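Local structure of E3 ubiquitin-protein ligase HERC2 (Homo sapiens, 4L1M) at residues G319-L324 with Q340-D345; I58-K63 with G367-P372; G180-L185 with S214-T219. The protein is an E3 ubiquitin ligase whose first RCC1-like domain, a seven-bladed beta-propeller, probably serves to bind partner proteins. All blocks are in the same frame, centred on the assembly; numbering follows the deposited sequence.

All three contacts belong to one seven-bladed propeller; the catalytic HECT domain is separate, so no active site is expected here. Contacts 1 and 2 are neighbours, their centres 11 Å apart. They touch directly: H322 CE1 lies 3.4 Å from G371 O, and S320 OG is 3.5 Å from P372 CA. Contact 2 joins the closing blade to the blade after it in the ring, while contact 1 packs a loop against the second strand of the blade before the closing one. Contact 3 sits apart, its centre 24 Å from that of contact 1 and 20 Å from that of contact 2. Bound sulfate lies near the side chains of T321 and A61, probably from the crystallisation liquor.

Contact 1: residues G319-L324 with Q340-D345; sequences GSTHCL and QCQHFD
H322 meets Q342 and H343 at the head of strand 322-327, and aromatic contacts do most of the work. Over one face of the H322 imidazole, Q342 lays its methylene CG, 3.6 Å from the ring centroid and 15° off the ring normal, a CH-pi contact displaced toward the ND1 side. CB of Q342 backs it up near CD2. With chi1 at 81°, H322 CG sits between its own backbone N and carbonyl carbon, and that rotation swings the ring under the glutamine. The second aromatic contact is an offset edge-to-face pair: H322 turns an edge toward the face of H343, with centroids 5.7 Å apart and planes at 85°. H343 NE2 also comes within 3.7 Å of H322 CB, while the edge of the H343 ring faces C323 O more distantly.

No hydrogen bond crosses between 319-324 and 340-345; the polar ends are tied down around them. Q342 folds back so that its OE1 accepts from Q340 N at 2.9 Å, the donor tilted out of the carbonyl plane, while its NE2 bonds to D339. That leaves the methylenes to face the ring. H343 ND1 pairs with S334, in the third strand of the same blade, and H322 NE2 with S375, in the closing blade. F344, farther along the loop, meets W30 edge to face.

Chemically, then, two buried histidines are held by serine hydroxyls, one each. H322 ND1 and H343 NE2 are 5.5 Å apart, so a positive charge on one would probably make protonation of the other harder. Cohesion across the contact comes from carbon and ring surfaces, and the surrounding hydrogen bonds fix how those surfaces are presented.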
loop_
_atom_site.group_PDB
_atom_site.type_symbol
_atom_site.label_atom_id
_atom_site.label_comp_id
_atom_site.label_asym_id
_atom_site.label_seq_id
_atom_site.Cartn_x
_atom_site.Cartn_y
_atom_site.Cartn_z
ATOM N N GLY A 319 3.551 3.170 -5.896
ATOM C CA GLY A 319 4.425 2.078 -6.298
ATOM C C GLY A 319 5.786 2.354 -5.703
ATOM O O GLY A 319 5.891 3.138 -4.776
ATOM N N SER A 320 6.836 1.733 -6.221
ATOM C CA SER A 320 8.190 1.981 -5.697
ATOM C C SER A 320 8.616 3.426 -5.929
ATOM O O SER A 320 8.936 4.143 -4.976
ATOM C CB SER A 320 9.180 1.047 -6.347
ATOM O OG SER A 320 8.836 -0.280 -6.023
ATOM N N THR A 321 8.592 3.861 -7.185
ATOM C CA THR A 321 9.012 5.201 -7.547
ATOM C C THR A 321 7.998 5.967 -8.424
ATOM O O THR A 321 8.370 6.927 -9.086
ATOM C CB THR A 321 10.373 5.158 -8.251
ATOM O OG1 THR A 321 10.274 4.386 -9.438
ATOM C CG2 THR A 321 11.427 4.536 -7.349
ATOM N N HIS A 322 6.729 5.541 -8.420
ATOM C CA HIS A 322 5.661 6.248 -9.133
ATOM C C HIS A 322 4.356 6.121 -8.368
ATOM O O HIS A 322 4.241 5.270 -7.500
ATOM C CB HIS A 322 5.499 5.737 -10.554
ATOM C CG HIS A 322 4.699 4.477 -10.675
ATOM N ND1 HIS A 322 5.213 3.239 -10.374
ATOM C CD2 HIS A 322 3.440 4.257 -11.123
ATOM C CE1 HIS A 322 4.306 2.310 -10.605
ATOM N NE2 HIS A 322 3.221 2.900 -11.068
ATOM N N CYS A 323 3.396 6.992 -8.660
ATOM C CA CYS A 323 2.130 7.018 -7.934
ATOM C C CYS A 323 0.974 7.259 -8.856
ATOM O O CYS A 323 1.146 7.831 -9.918
ATOM C CB CYS A 323 2.098 8.156 -6.932
ATOM S SG CYS A 323 3.294 8.043 -5.619
ATOM N N LEU A 324 -0.198 6.817 -8.410
ATOM C CA LEU A 324 -1.473 7.164 -9.003
ATOM C C LEU A 324 -2.333 7.845 -7.944
ATOM O O LEU A 324 -2.221 7.542 -6.758
ATOM C CB LEU A 324 -2.238 5.938 -9.485
ATOM C CG LEU A 324 -1.671 5.018 -10.565
ATOM C CD1 LEU A 324 -2.790 4.219 -11.218
ATOM C CD2 LEU A 324 -0.897 5.775 -11.628
ATOM N N GLN A 340 10.277 2.338 -16.840
ATOM C CA GLN A 340 9.604 1.142 -17.376
ATOM C C GLN A 340 8.190 1.435 -17.892
ATOM O O GLN A 340 7.296 0.595 -17.764
ATOM C CB GLN A 340 9.474 0.093 -16.278
ATOM C CG GLN A 340 10.769 -0.245 -15.558
ATOM C CD GLN A 340 11.662 -1.157 -16.366
ATOM O OE1 GLN A 340 11.386 -1.465 -17.529
ATOM N NE2 GLN A 340 12.744 -1.603 -15.748
ATOM N N CYS A 341 7.982 2.625 -18.449
ATOM C CA CYS A 341 6.692 2.992 -19.010
ATOM C C CYS A 341 5.524 2.919 -18.029
ATOM O O CYS A 341 4.407 2.586 -18.426
ATOM C CB CYS A 341 6.401 2.117 -20.221
ATOM S SG CYS A 341 7.676 2.298 -21.485
ATOM N N GLN A 342 5.770 3.270 -16.761
ATOM C CA GLN A 342 4.702 3.336 -15.751
ATOM C C GLN A 342 3.652 4.370 -16.113
ATOM O O GLN A 342 2.564 4.386 -15.518
ATOM C CB GLN A 342 5.243 3.728 -14.368
ATOM C CG GLN A 342 6.198 2.745 -13.722
ATOM C CD GLN A 342 7.621 2.977 -14.151
ATOM O OE1 GLN A 342 7.882 3.136 -15.335
ATOM N NE2 GLN A 342 8.542 3.023 -13.198
ATOM N N HIS A 343 4.010 5.268 -17.030
ATOM C CA HIS A 343 3.124 6.324 -17.498
ATOM C C HIS A 343 3.015 6.256 -18.999
ATOM O O HIS A 343 3.953 6.615 -19.704
ATOM C CB HIS A 343 3.684 7.677 -17.083
ATOM C CG HIS A 343 4.034 7.738 -15.642
ATOM N ND1 HIS A 343 3.121 8.084 -14.673
ATOM C CD2 HIS A 343 5.183 7.453 -14.997
ATOM C CE1 HIS A 343 3.700 8.036 -13.488
ATOM N NE2 HIS A 343 4.954 7.654 -13.658
ATOM N N PHE A 344 1.857 5.840 -19.493
ATOM C CA PHE A 344 1.681 5.652 -20.924
ATOM C C PHE A 344 1.448 6.956 -21.667
ATOM O O PHE A 344 1.315 6.940 -22.861
ATOM C CB PHE A 344 0.542 4.674 -21.202
ATOM C CG PHE A 344 -0.813 5.137 -20.714
ATOM C CD1 PHE A 344 -1.531 6.096 -21.399
ATOM C CD2 PHE A 344 -1.377 4.587 -19.589
ATOM C CE1 PHE A 344 -2.773 6.507 -20.950
ATOM C CE2 PHE A 344 -2.620 4.992 -19.133
ATOM C CZ PHE A 344 -3.316 5.952 -19.811
ATOM N N ASP A 345 1.398 8.085 -20.967
ATOM C CA ASP A 345 1.135 9.369 -21.617
ATOM C C ASP A 345 2.386 10.203 -21.845
ATOM O O ASP A 345 2.282 11.329 -22.319
ATOM C CB ASP A 345 0.128 10.195 -20.795
ATOM C CG ASP A 345 0.678 10.623 -19.440
ATOM O OD1 ASP A 345 1.589 9.939 -18.923
ATOM O OD2 ASP A 345 0.186 11.635 -18.892
#

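Contact 2: residues I58-K63 with G367-P372; sequences IACAEK and GIACGP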
loop_
_atom_site.group_PDB
_atom_site.type_symbol
_atom_site.label_atom_id
_atom_site.label_comp_id
_atom_site.label_asym_id
_atom_site.label_seq_id
_atom_site.Cartn_x
_atom_site.Cartn_y
_atom_site.Cartn_z
ATOM N N ILE A 58 -6.579 -5.100 -5.586
ATOM C CA ILE A 58 -5.365 -5.670 -6.103
ATOM C C ILE A 58 -4.197 -5.260 -5.212
ATOM O O ILE A 58 -3.992 -4.082 -4.974
ATOM C CB ILE A 58 -5.076 -5.162 -7.534
ATOM C CG1 ILE A 58 -6.111 -5.705 -8.498
ATOM C CG2 ILE A 58 -3.655 -5.557 -7.968
ATOM C CD1 ILE A 58 -5.901 -5.317 -9.940
ATOM N N ALA A 59 -3.423 -6.241 -4.753
ATOM C CA ALA A 59 -2.250 -6.009 -3.928
ATOM C C ALA A 59 -0.995 -6.429 -4.702
ATOM O O ALA A 59 -0.811 -7.589 -5.022
ATOM C CB ALA A 59 -2.353 -6.788 -2.645
ATOM N N CYS A 60 -0.149 -5.454 -4.996
ATOM C CA CYS A 60 0.979 -5.656 -5.846
ATOM C C CYS A 60 2.208 -6.000 -5.018
ATOM O O CYS A 60 2.621 -5.220 -4.171
ATOM C CB CYS A 60 1.223 -4.386 -6.656
ATOM S SG CYS A 60 -0.038 -4.079 -7.928
ATOM N N ALA A 61 2.789 -7.164 -5.285
ATOM C CA ALA A 61 4.082 -7.519 -4.713
ATOM C C ALA A 61 5.171 -7.258 -5.751
ATOM O O ALA A 61 4.928 -6.586 -6.757
ATOM C CB ALA A 61 4.084 -8.956 -4.247
ATOM N N GLU A 62 6.372 -7.760 -5.515
ATOM C CA GLU A 62 7.491 -7.455 -6.413
ATOM C C GLU A 62 7.470 -8.204 -7.744
ATOM O O GLU A 62 7.739 -7.592 -8.776
ATOM C CB GLU A 62 8.829 -7.680 -5.731
ATOM C CG GLU A 62 9.972 -6.980 -6.461
ATOM C CD GLU A 62 11.337 -7.479 -6.029
ATOM O OE1 GLU A 62 11.769 -8.538 -6.539
ATOM O OE2 GLU A 62 11.966 -6.809 -5.186
ATOM N N LYS A 63 7.186 -9.507 -7.726
ATOM C CA LYS A 63 7.156 -10.294 -8.977
ATOM C C LYS A 63 5.752 -10.692 -9.396
ATOM O O LYS A 63 5.549 -11.201 -10.489
ATOM C CB LYS A 63 7.990 -11.581 -8.847
ATOM C CG LYS A 63 9.442 -11.403 -8.428
ATOM C CD LYS A 63 10.284 -10.673 -9.475
ATOM C CE LYS A 63 11.786 -10.880 -9.205
ATOM N NZ LYS A 63 12.595 -9.634 -9.354
ATOM N N GLY A 367 -11.013 2.044 -8.387
ATOM C CA GLY A 367 -9.834 1.516 -7.698
ATOM C C GLY A 367 -8.568 1.688 -8.497
ATOM O O GLY A 367 -8.590 1.680 -9.734
ATOM N N ILE A 368 -7.465 1.870 -7.780
ATOM C CA ILE A 368 -6.143 1.963 -8.398
ATOM C C ILE A 368 -5.142 1.175 -7.593
ATOM O O ILE A 368 -5.340 0.957 -6.410
ATOM C CB ILE A 368 -5.676 3.417 -8.499
ATOM C CG1 ILE A 368 -5.916 4.146 -7.164
ATOM C CG2 ILE A 368 -6.402 4.108 -9.647
ATOM C CD1 ILE A 368 -5.295 5.528 -7.089
ATOM N N ALA A 369 -4.053 0.764 -8.222
ATOM C CA ALA A 369 -2.995 0.021 -7.523
ATOM C C ALA A 369 -1.696 0.111 -8.295
ATOM O O ALA A 369 -1.738 0.167 -9.519
ATOM C CB ALA A 369 -3.394 -1.429 -7.357
ATOM N N CYS A 370 -0.551 0.110 -7.589
ATOM C CA CYS A 370 0.779 0.155 -8.245
ATOM C C CYS A 370 1.725 -0.945 -7.793
ATOM O O CYS A 370 1.863 -1.194 -6.621
ATOM C CB CYS A 370 1.462 1.491 -7.965
ATOM S SG CYS A 370 0.535 2.916 -8.545
ATOM N N GLY A 371 2.395 -1.574 -8.746
ATOM C CA GLY A 371 3.530 -2.444 -8.468
ATOM C C GLY A 371 4.816 -1.644 -8.611
ATOM O O GLY A 371 4.791 -0.403 -8.674
ATOM N N PRO A 372 5.950 -2.333 -8.651
ATOM C CA PRO A 372 7.205 -1.621 -8.827
ATOM C C PRO A 372 7.383 -0.996 -10.225
ATOM O O PRO A 372 8.057 0.005 -10.360
ATOM C CB PRO A 372 8.245 -2.709 -8.576
ATOM C CG PRO A 372 7.565 -3.968 -8.961
ATOM C CD PRO A 372 6.146 -3.786 -8.543
#
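C60 SG rests over one face of the C370-G371 peptide, the flat group of this contact, 3.6 Å from G371 N, and C60 CB approaches G371 CA at 3.5 Å. The sulfur gets there because it stands beside its own backbone N (chi1 -71°), anti to the carbonyl carbon. Next along the chain, P372 brings its puckered pyrrolidine ring, the one side-chain ring here, against the backbone of A61 and E62: CD lies 3.5 Å from A61 O and CG 3.6 Å from E62 O. Y79 packs against the same proline and hydrogen-bonds to A61 O.

Along the strands, the contact turns aliphatic. A369 points its methyl at strand 58-60, with CB 4.1 Å from I58 CB and 4.3 Å from C60 SG. W378 of the closing blade packs against both I58 and A369.

Strands 58-60 and 367-370 run nearly parallel, 14° apart, with axes 6.6 Å from each other at closest approach. They are innermost strands of adjacent propeller blades, and they do not form a sheet together. Each shares its backbone bonds with the next strand out in its own blade, A59 with L66 and A369 with F376. No hydrogen bond joins the two segments, so blade-to-blade cohesion here rests on van der Waals contact between small side chains, a proline and peptide surfaces.

Contact 3: residues G180-L185 with S214-T219; sequences GNYGRL and SGDAQT
N181 O and G215 O stand on two sides of the R184 guanidinium, which links loop 180-185 to the turn between the first and second strands of the next blade. The firmer grip is within the loop: NE and NH1 both reach N181 O side-on, NE at 2.9 Å and 160°, on a lone pair, and NH1 longer, from above the carbonyl plane. N181 O itself lies in the guanidinium plane, so the pair fixes how the group is turned. Across the gap, NH1 and NH2 share G215 O through two weak bonds, the NH2 one at 3.2 Å. A217 CB packs over one guanidinium face, 3.7 Å from NH2. A bend at chi3 (60°) folds the arginine chain back toward its own loop.

At the other end of the residue, R184 O takes a bond from T219 OG1 at 2.8 Å, in the carbonyl plane and on a lone pair. The same hydroxyl pairs with Y164 OH, which ties in the second strand of the arginine's own blade.

Toward solvent, Y182 slants across D216: its CE2 lies 3.4 Å from D216 CG, with ring and carboxylate planes 44° apart. D216 OD1 is near R184 NH1 without touching it, an arrangement that may ease the arginine's charge.

The loop follows strand 174-178, and its partner leads into strand 218-223 of the adjacent blade. G183 N closes the turn onto G180 O. This glycine-rich Gly-Arg-Leu loop after the third strand is consistent with an RCC1 repeat, and here it joins successive blades of the propeller.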
loop_
_atom_site.group_PDB
_atom_site.type_symbol
_atom_site.label_atom_id
_atom_site.label_comp_id
_atom_site.label_asym_id
_atom_site.label_seq_id
_atom_site.Cartn_x
_atom_site.Cartn_y
_atom_site.Cartn_z
ATOM N N GLY A 180 13.177 -5.818 12.332
ATOM C CA GLY A 180 13.136 -4.694 13.270
ATOM C C GLY A 180 14.138 -3.593 12.988
ATOM O O GLY A 180 14.127 -2.579 13.668
ATOM N N ASN A 181 14.977 -3.792 11.979
ATOM C CA ASN A 181 16.071 -2.872 11.675
ATOM C C ASN A 181 15.597 -1.427 11.616
ATOM O O ASN A 181 14.556 -1.133 11.015
ATOM C CB ASN A 181 16.714 -3.222 10.336
ATOM C CG ASN A 181 17.022 -4.684 10.214
ATOM O OD1 ASN A 181 16.166 -5.487 9.818
ATOM N ND2 ASN A 181 18.242 -5.051 10.558
ATOM N N TYR A 182 16.369 -0.547 12.246
ATOM C CA TYR A 182 16.098 0.881 12.304
ATOM C C TYR A 182 14.784 1.242 12.981
ATOM O O TYR A 182 14.279 2.356 12.823
ATOM C CB TYR A 182 16.190 1.514 10.912
ATOM C CG TYR A 182 17.538 1.361 10.285
ATOM C CD1 TYR A 182 18.627 2.071 10.780
ATOM C CD2 TYR A 182 17.743 0.510 9.198
ATOM C CE1 TYR A 182 19.898 1.929 10.226
ATOM C CE2 TYR A 182 19.000 0.350 8.635
ATOM C CZ TYR A 182 20.079 1.062 9.165
ATOM O OH TYR A 182 21.339 0.954 8.624
ATOM N N GLY A 183 14.233 0.319 13.758
ATOM C CA GLY A 183 13.056 0.602 14.572
ATOM C C GLY A 183 11.745 0.663 13.832
ATOM O O GLY A 183 10.786 1.239 14.329
ATOM N N ARG A 184 11.677 0.042 12.662
ATOM C CA ARG A 184 10.475 0.085 11.834
ATOM C C ARG A 184 9.238 -0.502 12.500
ATOM O O ARG A 184 8.126 -0.183 12.112
ATOM C CB ARG A 184 10.719 -0.629 10.482
ATOM C CG ARG A 184 10.841 -2.150 10.566
ATOM C CD ARG A 184 11.409 -2.741 9.278
ATOM N NE ARG A 184 12.735 -2.196 9.029
ATOM C CZ ARG A 184 13.416 -2.274 7.895
ATOM N NH1 ARG A 184 14.587 -1.709 7.815
ATOM N NH2 ARG A 184 12.952 -2.915 6.868
ATOM N N LEU A 185 9.417 -1.387 13.464
ATOM C CA LEU A 185 8.267 -1.973 14.165
ATOM C C LEU A 185 7.684 -1.028 15.224
ATOM O O LEU A 185 6.524 -1.179 15.606
ATOM C CB LEU A 185 8.644 -3.307 14.815
ATOM C CG LEU A 185 9.249 -4.344 13.875
ATOM C CD1 LEU A 185 9.680 -5.575 14.641
ATOM C CD2 LEU A 185 8.278 -4.722 12.765
ATOM N N SER A 214 10.045 0.240 2.636
ATOM C CA SER A 214 11.035 -0.699 2.149
ATOM C C SER A 214 12.450 -0.204 2.360
ATOM O O SER A 214 12.666 0.888 2.868
ATOM C CB SER A 214 10.818 -0.990 0.667
ATOM O OG SER A 214 10.889 0.165 -0.118
ATOM N N GLY A 215 13.420 -1.049 1.987
ATOM C CA GLY A 215 14.841 -0.828 2.306
ATOM C C GLY A 215 14.928 -0.466 3.770
ATOM O O GLY A 215 14.358 -1.162 4.612
ATOM N N ASP A 216 15.648 0.605 4.075
ATOM C CA ASP A 216 15.707 1.122 5.438
ATOM C C ASP A 216 14.437 1.873 5.609
ATOM O O ASP A 216 14.279 2.979 5.111
ATOM C CB ASP A 216 16.938 2.025 5.607
ATOM C CG ASP A 216 18.269 1.239 5.471
ATOM O OD1 ASP A 216 18.244 -0.002 5.339
ATOM O OD2 ASP A 216 19.329 1.881 5.496
ATOM N N ALA A 217 13.487 1.230 6.257
ATOM C CA ALA A 217 12.079 1.552 6.089
ATOM C C ALA A 217 11.549 2.437 7.174
ATOM O O ALA A 217 11.943 2.322 8.337
ATOM C CB ALA A 217 11.272 0.275 6.081
ATOM N N GLN A 218 10.621 3.288 6.769
ATOM C CA GLN A 218 9.778 4.049 7.663
ATOM C C GLN A 218 8.416 3.399 7.797
ATOM O O GLN A 218 8.008 2.586 6.969
ATOM C CB GLN A 218 9.578 5.500 7.140
ATOM C CG GLN A 218 8.477 5.691 6.087
ATOM C CD GLN A 218 8.885 5.323 4.659
ATOM O OE1 GLN A 218 9.606 4.382 4.435
ATOM N NE2 GLN A 218 8.379 6.066 3.689
ATOM N N THR A 219 7.690 3.813 8.824
ATOM C CA THR A 219 6.343 3.337 9.050
ATOM C C THR A 219 5.504 4.556 9.374
ATOM O O THR A 219 5.964 5.421 10.093
ATOM C CB THR A 219 6.348 2.333 10.214
ATOM O OG1 THR A 219 7.273 1.257 9.915
ATOM C CG2 THR A 219 4.954 1.783 10.468
#